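Local structure of bifunctional pinoresinol-lariciresinol reductase 1 (Thuja plicata, 1QYD) at residues I60-S63 and Q68-V71; D72-V77 and V100-E105; G166-L171 and K230-I235. The protein reduces pinoresinol to lariciresinol and (-)-lariciresinol to (+)-secoisolariciresinol in lignan biosynthesis, taking the 4R-hydride from NADPH. All coordinates share one frame; numbering follows the deposited sequence.

Interaction 1. Residues I60-S63 and Q68-V71; sequences IEAS and QRLV
Ala62 meets the long side chain of Arg69 where the loop after strand 58-60 lies beside helix 67-74, which it leads into, and the pair illustrates how an arginine can serve a contact through its carbon chain and the face of its guanidinium alike. Arg69 leaves the helix with CG anti to its own backbone nitrogen (chi1 -174°), which carries the chain out toward the loop. The apolar part comes first: CB of Ala62 faces CG of Arg69 at 4.3 Å. Further out, CA of Ala62 sits over one face of the guanidinium, with NE of Arg69 4.2 Å away. A second van der Waals touch joins CD1 of Leu70 to the backbone O of Ser63 at 4.0 Å. Ala62 and Leu70 both also pack on Leu34 of strand 31-34.

Charge plays a looser role. OE2 of Glu61 and NH1 of Arg69 are 5.2 Å apart, too far for a salt bridge, and the ion pair of Arg69 with Asp66 is long and weak. Ser63 packs on Asp260 of the second subunit, and its side chain lies about 6 Å from that of Arg36, an inferred NADP(+)-binding residue. The chemistry implies a join between loop and helix that rests on van der Waals contact, with the nearby carboxylates probably adding only a weak long-range attraction.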
loop_
_atom_site.group_PDB
_atom_site.type_symbol
_atom_site.label_atom_id
_atom_site.label_comp_id
_atom_site.label_asym_id
_atom_site.label_seq_id
_atom_site.Cartn_x
_atom_site.Cartn_y
_atom_site.Cartn_z
ATOM N N ILE A 60 3.200 -2.682 27.716
ATOM C CA ILE A 60 2.715 -1.338 27.488
ATOM C C ILE A 60 1.552 -1.411 26.543
ATOM O O ILE A 60 1.730 -1.573 25.350
ATOM C CB ILE A 60 3.895 -0.435 26.911
ATOM C CG1 ILE A 60 4.914 -0.132 28.009
ATOM C CG2 ILE A 60 3.438 0.954 26.462
ATOM C CD1 ILE A 60 5.924 -1.230 28.317
ATOM N N GLU A 61 0.347 -1.252 27.078
ATOM C CA GLU A 61 -0.921 -1.239 26.343
ATOM C C GLU A 61 -1.087 -0.386 25.101
ATOM O O GLU A 61 -1.957 -0.644 24.274
ATOM C CB GLU A 61 -2.052 -0.819 27.247
ATOM C CG GLU A 61 -2.462 -1.808 28.350
ATOM C CD GLU A 61 -3.469 -1.283 29.384
ATOM O OE1 GLU A 61 -3.658 -1.969 30.389
ATOM O OE2 GLU A 61 -4.057 -0.211 29.202
ATOM N N ALA A 62 -0.254 0.643 25.006
ATOM C CA ALA A 62 -0.209 1.637 23.943
ATOM C C ALA A 62 -0.526 1.293 22.495
ATOM O O ALA A 62 -0.362 0.157 22.074
ATOM C CB ALA A 62 1.171 2.267 23.954
ATOM N N SER A 63 -1.021 2.272 21.735
ATOM C CA SER A 63 -1.177 2.157 20.292
ATOM C C SER A 63 -0.141 3.108 19.666
ATOM O O SER A 63 0.512 3.905 20.360
ATOM C CB SER A 63 -2.594 2.560 19.894
ATOM O OG SER A 63 -2.870 2.619 18.498
ATOM N N GLN A 68 1.338 11.105 22.193
ATOM C CA GLN A 68 1.755 11.479 23.526
ATOM C C GLN A 68 2.035 10.290 24.423
ATOM O O GLN A 68 2.917 10.427 25.264
ATOM C CB GLN A 68 0.703 12.372 24.195
ATOM C CG GLN A 68 -0.726 11.840 24.317
ATOM C CD GLN A 68 -1.656 12.175 23.165
ATOM O OE1 GLN A 68 -1.267 12.196 21.991
ATOM N NE2 GLN A 68 -2.919 12.432 23.532
ATOM N N ARG A 69 1.372 9.124 24.298
ATOM C CA ARG A 69 1.712 8.006 25.161
ATOM C C ARG A 69 2.963 7.299 24.675
ATOM O O ARG A 69 3.756 6.759 25.464
ATOM C CB ARG A 69 0.575 7.022 25.219
ATOM C CG ARG A 69 0.770 5.875 26.206
ATOM C CD ARG A 69 -0.594 5.436 26.718
ATOM N NE ARG A 69 -1.540 5.266 25.621
ATOM C CZ ARG A 69 -2.790 4.809 25.733
ATOM N NH1 ARG A 69 -3.289 4.443 26.919
ATOM N NH2 ARG A 69 -3.539 4.767 24.617
ATOM N N LEU A 70 3.147 7.368 23.353
ATOM C CA LEU A 70 4.295 6.795 22.711
ATOM C C LEU A 70 5.518 7.506 23.253
ATOM O O LEU A 70 6.379 6.831 23.810
ATOM C CB LEU A 70 4.084 7.000 21.259
ATOM C CG LEU A 70 4.709 6.062 20.278
ATOM C CD1 LEU A 70 4.408 4.625 20.634
ATOM C CD2 LEU A 70 4.171 6.434 18.904
ATOM N N VAL A 71 5.558 8.851 23.242
ATOM C CA VAL A 71 6.679 9.618 23.805
ATOM C C VAL A 71 6.877 9.404 25.293
ATOM O O VAL A 71 8.017 9.392 25.775
ATOM C CB VAL A 71 6.491 11.119 23.566
ATOM C CG1 VAL A 71 7.755 11.838 23.955
ATOM C CG2 VAL A 71 6.291 11.434 22.088
#

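Interaction 2. Residues D72-V77 and V100-E105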
loop_
_atom_site.group_PDB
_atom_site.type_symbol
_atom_site.label_atom_id
_atom_site.label_comp_id
_atom_site.label_asym_id
_atom_site.label_seq_id
_atom_site.Cartn_x
_atom_site.Cartn_y
_atom_site.Cartn_z
ATOM N N ASP A 72 5.765 9.181 26.019
ATOM C CA ASP A 72 5.848 8.953 27.454
ATOM C C ASP A 72 6.679 7.721 27.689
ATOM O O ASP A 72 7.672 7.746 28.417
ATOM C CB ASP A 72 4.500 8.670 28.137
ATOM C CG ASP A 72 3.487 9.772 28.331
ATOM O OD1 ASP A 72 2.332 9.458 28.603
ATOM O OD2 ASP A 72 3.837 10.939 28.226
ATOM N N ALA A 73 6.193 6.698 26.951
ATOM C CA ALA A 73 6.681 5.327 26.931
ATOM C C ALA A 73 8.175 5.213 26.617
ATOM O O ALA A 73 8.912 4.554 27.348
ATOM C CB ALA A 73 5.825 4.545 25.892
ATOM N N LEU A 74 8.581 5.945 25.562
ATOM C CA LEU A 74 9.927 5.977 25.015
ATOM C C LEU A 74 10.893 6.671 25.929
ATOM O O LEU A 74 12.094 6.413 25.878
ATOM C CB LEU A 74 9.961 6.695 23.661
ATOM C CG LEU A 74 8.987 6.282 22.552
ATOM C CD1 LEU A 74 8.851 7.408 21.557
ATOM C CD2 LEU A 74 9.460 5.075 21.843
ATOM N N LYS A 75 10.376 7.581 26.762
ATOM C CA LYS A 75 11.218 8.271 27.719
ATOM C C LYS A 75 11.686 7.311 28.785
ATOM O O LYS A 75 12.709 7.542 29.445
ATOM C CB LYS A 75 10.476 9.420 28.375
ATOM C CG LYS A 75 10.280 10.671 27.508
ATOM C CD LYS A 75 11.552 11.350 27.024
ATOM C CE LYS A 75 12.319 12.119 28.099
ATOM N NZ LYS A 75 13.609 12.616 27.630
ATOM N N GLN A 76 11.014 6.166 28.912
ATOM C CA GLN A 76 11.397 5.198 29.940
ATOM C C GLN A 76 12.523 4.278 29.494
ATOM O O GLN A 76 13.145 3.596 30.307
ATOM C CB GLN A 76 10.211 4.323 30.348
ATOM C CG GLN A 76 8.888 5.023 30.659
ATOM C CD GLN A 76 8.948 6.255 31.559
ATOM O OE1 GLN A 76 9.524 6.280 32.658
ATOM N NE2 GLN A 76 8.293 7.287 31.015
ATOM N N VAL A 77 12.791 4.282 28.190
ATOM C CA VAL A 77 13.804 3.405 27.646
ATOM C C VAL A 77 14.939 4.046 26.818
ATOM O O VAL A 77 14.854 5.155 26.294
ATOM C CB VAL A 77 13.056 2.323 26.834
ATOM C CG1 VAL A 77 12.099 1.524 27.710
ATOM C CG2 VAL A 77 12.287 2.993 25.723
ATOM N N VAL A 100 8.992 7.246 14.478
ATOM C CA VAL A 100 10.187 8.081 14.225
ATOM C C VAL A 100 9.967 9.547 14.644
ATOM O O VAL A 100 10.846 10.242 15.159
ATOM C CB VAL A 100 10.562 8.005 12.711
ATOM C CG1 VAL A 100 11.772 8.885 12.411
ATOM C CG2 VAL A 100 10.921 6.575 12.339
ATOM N N GLU A 101 8.741 9.975 14.348
ATOM C CA GLU A 101 8.158 11.229 14.779
ATOM C C GLU A 101 8.148 11.231 16.309
ATOM O O GLU A 101 8.505 12.240 16.911
ATOM C CB GLU A 101 6.723 11.340 14.251
ATOM C CG GLU A 101 6.464 12.013 12.892
ATOM C CD GLU A 101 6.928 11.395 11.555
ATOM O OE1 GLU A 101 8.075 10.923 11.435
ATOM O OE2 GLU A 101 6.127 11.421 10.602
ATOM N N ALA A 102 7.763 10.136 16.989
ATOM C CA ALA A 102 7.776 10.052 18.440
ATOM C C ALA A 102 9.164 9.947 19.071
ATOM O O ALA A 102 9.357 10.268 20.238
ATOM C CB ALA A 102 6.970 8.854 18.876
ATOM N N ILE A 103 10.147 9.466 18.327
ATOM C CA ILE A 103 11.530 9.343 18.763
ATOM C C ILE A 103 12.243 10.684 18.604
ATOM O O ILE A 103 13.078 11.026 19.449
ATOM C CB ILE A 103 12.218 8.197 17.910
ATOM C CG1 ILE A 103 11.752 6.872 18.477
ATOM C CG2 ILE A 103 13.738 8.186 17.992
ATOM C CD1 ILE A 103 12.092 5.677 17.604
ATOM N N LYS A 104 11.972 11.428 17.512
ATOM C CA LYS A 104 12.542 12.737 17.248
ATOM C C LYS A 104 12.200 13.709 18.368
ATOM O O LYS A 104 13.053 14.364 18.959
ATOM C CB LYS A 104 11.994 13.184 15.906
ATOM C CG LYS A 104 12.258 14.599 15.428
ATOM C CD LYS A 104 13.741 14.987 15.365
ATOM C CE LYS A 104 13.941 16.325 14.633
ATOM N NZ LYS A 104 15.344 16.609 14.376
ATOM N N GLU A 105 10.926 13.711 18.715
ATOM C CA GLU A 105 10.367 14.537 19.767
ATOM C C GLU A 105 10.999 14.278 21.110
ATOM O O GLU A 105 11.435 15.240 21.746
ATOM C CB GLU A 105 8.884 14.288 19.897
ATOM C CG GLU A 105 8.159 15.408 20.613
ATOM C CD GLU A 105 6.807 15.702 19.984
ATOM O OE1 GLU A 105 6.770 15.953 18.777
ATOM O OE2 GLU A 105 5.804 15.681 20.706
#
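Leu74 joins helix 67-74 to helix 96-105, and a single methyl group, CD1, does the touching. The apolar contacts are two: CD1 of Leu74 lies 3.6 Å from CB of Ala102 and 4.3 Å from CG1 of Ile103. CG of Leu74 stands anti to the carbonyl carbon (chi1 -51°), sending the branch toward the other helix, where the small side chain of Ala102 lets it approach the backbone. There CD1 meets the carbonyl O of Ala102 at 3.2 Å, a close van der Waals approach between a methyl and a peptide group. All three residues are buried, and Leu74 also packs on Leu8 of the central strand 7-10. Ile103 packs on Phe112 of strand 111-113.

Polar bonds lie beside the apolar contact. Leu74 to Val77 form a type I beta turn, with the N of Val77 bonded at 3.2 Å to the O of Leu74, which also takes a weak hydrogen bond from ND2 of Asn108. NE2 of Gln76 folds back and donates to the O of Asp72 at 2.7 Å; the N-H...O angle is 149°, and the donor stands 42° out of the carbonyl plane.

Two helices side by side over a parallel sheet of order 3-2-1-4-5, each a beta-alpha-beta crossover between strands successive in the chain, helix 67-74 leading from edge strand 58-60 across to 79-82, are the hallmark of the Rossmann fold.

Interaction 3. Residues G166-L171 and K230-I235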
loop_
_atom_site.group_PDB
_atom_site.type_symbol
_atom_site.label_atom_id
_atom_site.label_comp_id
_atom_site.label_asym_id
_atom_site.label_seq_id
_atom_site.Cartn_x
_atom_site.Cartn_y
_atom_site.Cartn_z
ATOM N N GLY A 166 13.454 -24.721 5.448
ATOM C CA GLY A 166 12.347 -25.543 5.892
ATOM C C GLY A 166 11.714 -26.071 4.642
ATOM O O GLY A 166 11.784 -27.254 4.374
ATOM N N SER A 167 11.231 -25.114 3.856
ATOM C CA SER A 167 10.655 -25.340 2.553
ATOM C C SER A 167 11.641 -25.841 1.492
ATOM O O SER A 167 11.200 -26.451 0.515
ATOM C CB SER A 167 10.044 -24.048 2.076
ATOM O OG SER A 167 11.059 -23.051 2.185
ATOM N N LEU A 168 12.951 -25.579 1.711
ATOM C CA LEU A 168 14.094 -25.761 0.794
ATOM C C LEU A 168 14.046 -24.756 -0.370
ATOM O O LEU A 168 14.833 -24.801 -1.312
ATOM C CB LEU A 168 14.135 -27.211 0.264
ATOM C CG LEU A 168 15.358 -28.094 0.538
ATOM C CD1 LEU A 168 15.925 -27.858 1.904
ATOM C CD2 LEU A 168 14.938 -29.553 0.407
ATOM N N ALA A 169 13.149 -23.770 -0.159
ATOM C CA ALA A 169 12.774 -22.605 -0.946
ATOM C C ALA A 169 11.708 -22.820 -2.025
ATOM O O ALA A 169 11.679 -22.158 -3.074
ATOM C CB ALA A 169 14.035 -22.015 -1.565
ATOM N N GLN A 170 10.732 -23.699 -1.733
ATOM C CA GLN A 170 9.758 -24.050 -2.748
ATOM C C GLN A 170 8.473 -23.273 -2.814
ATOM O O GLN A 170 7.787 -22.974 -1.834
ATOM C CB GLN A 170 9.451 -25.521 -2.626
ATOM C CG GLN A 170 10.203 -26.207 -3.777
ATOM C CD GLN A 170 11.481 -26.947 -3.424
ATOM O OE1 GLN A 170 12.575 -26.689 -3.914
ATOM N NE2 GLN A 170 11.367 -27.949 -2.583
ATOM N N LEU A 171 8.207 -22.998 -4.089
ATOM C CA LEU A 171 7.108 -22.200 -4.621
ATOM C C LEU A 171 5.721 -22.544 -4.136
ATOM O O LEU A 171 4.758 -21.912 -4.591
ATOM C CB LEU A 171 7.026 -22.279 -6.178
ATOM C CG LEU A 171 8.120 -21.903 -7.186
ATOM C CD1 LEU A 171 7.556 -21.940 -8.585
ATOM C CD2 LEU A 171 8.609 -20.502 -6.933
ATOM N N LYS A 230 21.184 -25.388 -3.983
ATOM C CA LYS A 230 21.555 -26.761 -4.203
ATOM C C LYS A 230 22.352 -27.254 -3.003
ATOM O O LYS A 230 22.115 -28.366 -2.545
ATOM C CB LYS A 230 22.332 -26.726 -5.512
ATOM C CG LYS A 230 22.813 -27.927 -6.319
ATOM C CD LYS A 230 23.577 -27.323 -7.528
ATOM C CE LYS A 230 24.283 -28.361 -8.441
ATOM N NZ LYS A 230 25.275 -27.793 -9.353
ATOM N N GLU A 231 23.281 -26.497 -2.427
ATOM C CA GLU A 231 23.995 -26.998 -1.275
ATOM C C GLU A 231 23.198 -27.148 -0.021
ATOM O O GLU A 231 23.682 -27.867 0.849
ATOM C CB GLU A 231 25.118 -26.142 -0.866
ATOM C CG GLU A 231 26.197 -25.976 -1.903
ATOM C CD GLU A 231 27.175 -24.959 -1.368
ATOM O OE1 GLU A 231 26.914 -23.763 -1.504
ATOM O OE2 GLU A 231 28.172 -25.377 -0.781
ATOM N N VAL A 232 22.063 -26.442 0.145
ATOM C CA VAL A 232 21.151 -26.651 1.282
ATOM C C VAL A 232 20.259 -27.872 0.986
ATOM O O VAL A 232 19.873 -28.608 1.899
ATOM C CB VAL A 232 20.263 -25.378 1.540
ATOM C CG1 VAL A 232 19.093 -25.582 2.549
ATOM C CG2 VAL A 232 21.228 -24.337 2.083
ATOM N N ILE A 233 19.941 -28.113 -0.297
ATOM C CA ILE A 233 19.241 -29.309 -0.703
ATOM C C ILE A 233 20.153 -30.446 -0.371
ATOM O O ILE A 233 19.657 -31.465 0.080
ATOM C CB ILE A 233 18.964 -29.367 -2.180
ATOM C CG1 ILE A 233 18.151 -28.159 -2.618
ATOM C CG2 ILE A 233 18.213 -30.654 -2.457
ATOM C CD1 ILE A 233 17.535 -28.072 -4.035
ATOM N N GLN A 234 21.465 -30.251 -0.530
ATOM C CA GLN A 234 22.455 -31.280 -0.259
ATOM C C GLN A 234 22.708 -31.672 1.177
ATOM O O GLN A 234 23.141 -32.810 1.409
ATOM C CB GLN A 234 23.770 -30.892 -0.849
ATOM C CG GLN A 234 23.830 -31.267 -2.315
ATOM C CD GLN A 234 25.125 -30.818 -2.961
ATOM O OE1 GLN A 234 25.133 -30.361 -4.105
ATOM N NE2 GLN A 234 26.250 -30.916 -2.245
ATOM N N ILE A 235 22.458 -30.753 2.121
ATOM C CA ILE A 235 22.512 -31.060 3.546
ATOM C C ILE A 235 21.272 -31.884 3.882
ATOM O O ILE A 235 21.333 -32.731 4.771
ATOM C CB ILE A 235 22.541 -29.737 4.350
ATOM C CG1 ILE A 235 23.853 -28.991 4.066
ATOM C CG2 ILE A 235 22.388 -30.025 5.843
ATOM C CD1 ILE A 235 23.904 -27.485 4.404
#
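Leu168 pushes its isobutyl group between Val232 and Ile233 of helix 229-241, and nearly all of the contact depends on this one residue of the loop. On the tight side, CD1 of Leu168 lies 4.0 Å from CG1 of Val232 and an equal 4.0 Å from the backbone O of Val232. The valine is turned with CG1 anti to its backbone nitrogen (chi1 169°), which places that methyl beside its own carbonyl carbon, and the leucine branch can therefore touch both. The leucine and valine side chains run past each other in opposite directions. Lower on the same side chain, CG of Leu168 lies 4.2 Å from CG1 of Ile233. Val182 of strand 181-182 touches both Leu168 and Ile233, and Leu309 of helix 305-309 covers Val232.

Ser167 forms an ST turn within the loop: its OG accepts from the N of Ala169 at 3.2 Å, while also bonding to the carbonyl O of Tyr163. Leu168 and Ala169 both adopt positive phi, an unusual choice for non-glycine residues. The contact thus ties this loop, after helix 161-164, to a helix far along the sequence, outside the parallel sheet of the Rossmann part.

Away from the leucine the two segments diverge. OE1 of Gln170 stays 5.2 Å from CD1 of Ile233, and it is engaged by a weak bond from the N of Leu183. On the helix, Glu231 forms a salt bridge with Lys191, Lys230 bonds to Asn189, and Gln234 is exposed to solvent.

Interactions 1 and 2 are neighbours that share helix 67-74, with centres 9 Å apart. They touch directly: CD2 of Leu70 lies 3.7 Å from CB of Ala102, so packing runs continuously from the loop after strand 58-60, through the shared helix, to helix 96-105. Interaction 3 stands on the opposite side of the chain's centre, about 42 Å from each of the others between centres, with nearest atoms about 33 Å from interaction 1 and about 31 Å from interaction 2. Interaction 1 alone lies near a functional site, the side chain of Ser63 being about 6 Å from that of Arg36, a probable NADP(+)-binding residue; interactions 2 and 3 lie away from cofactor and substrate residues.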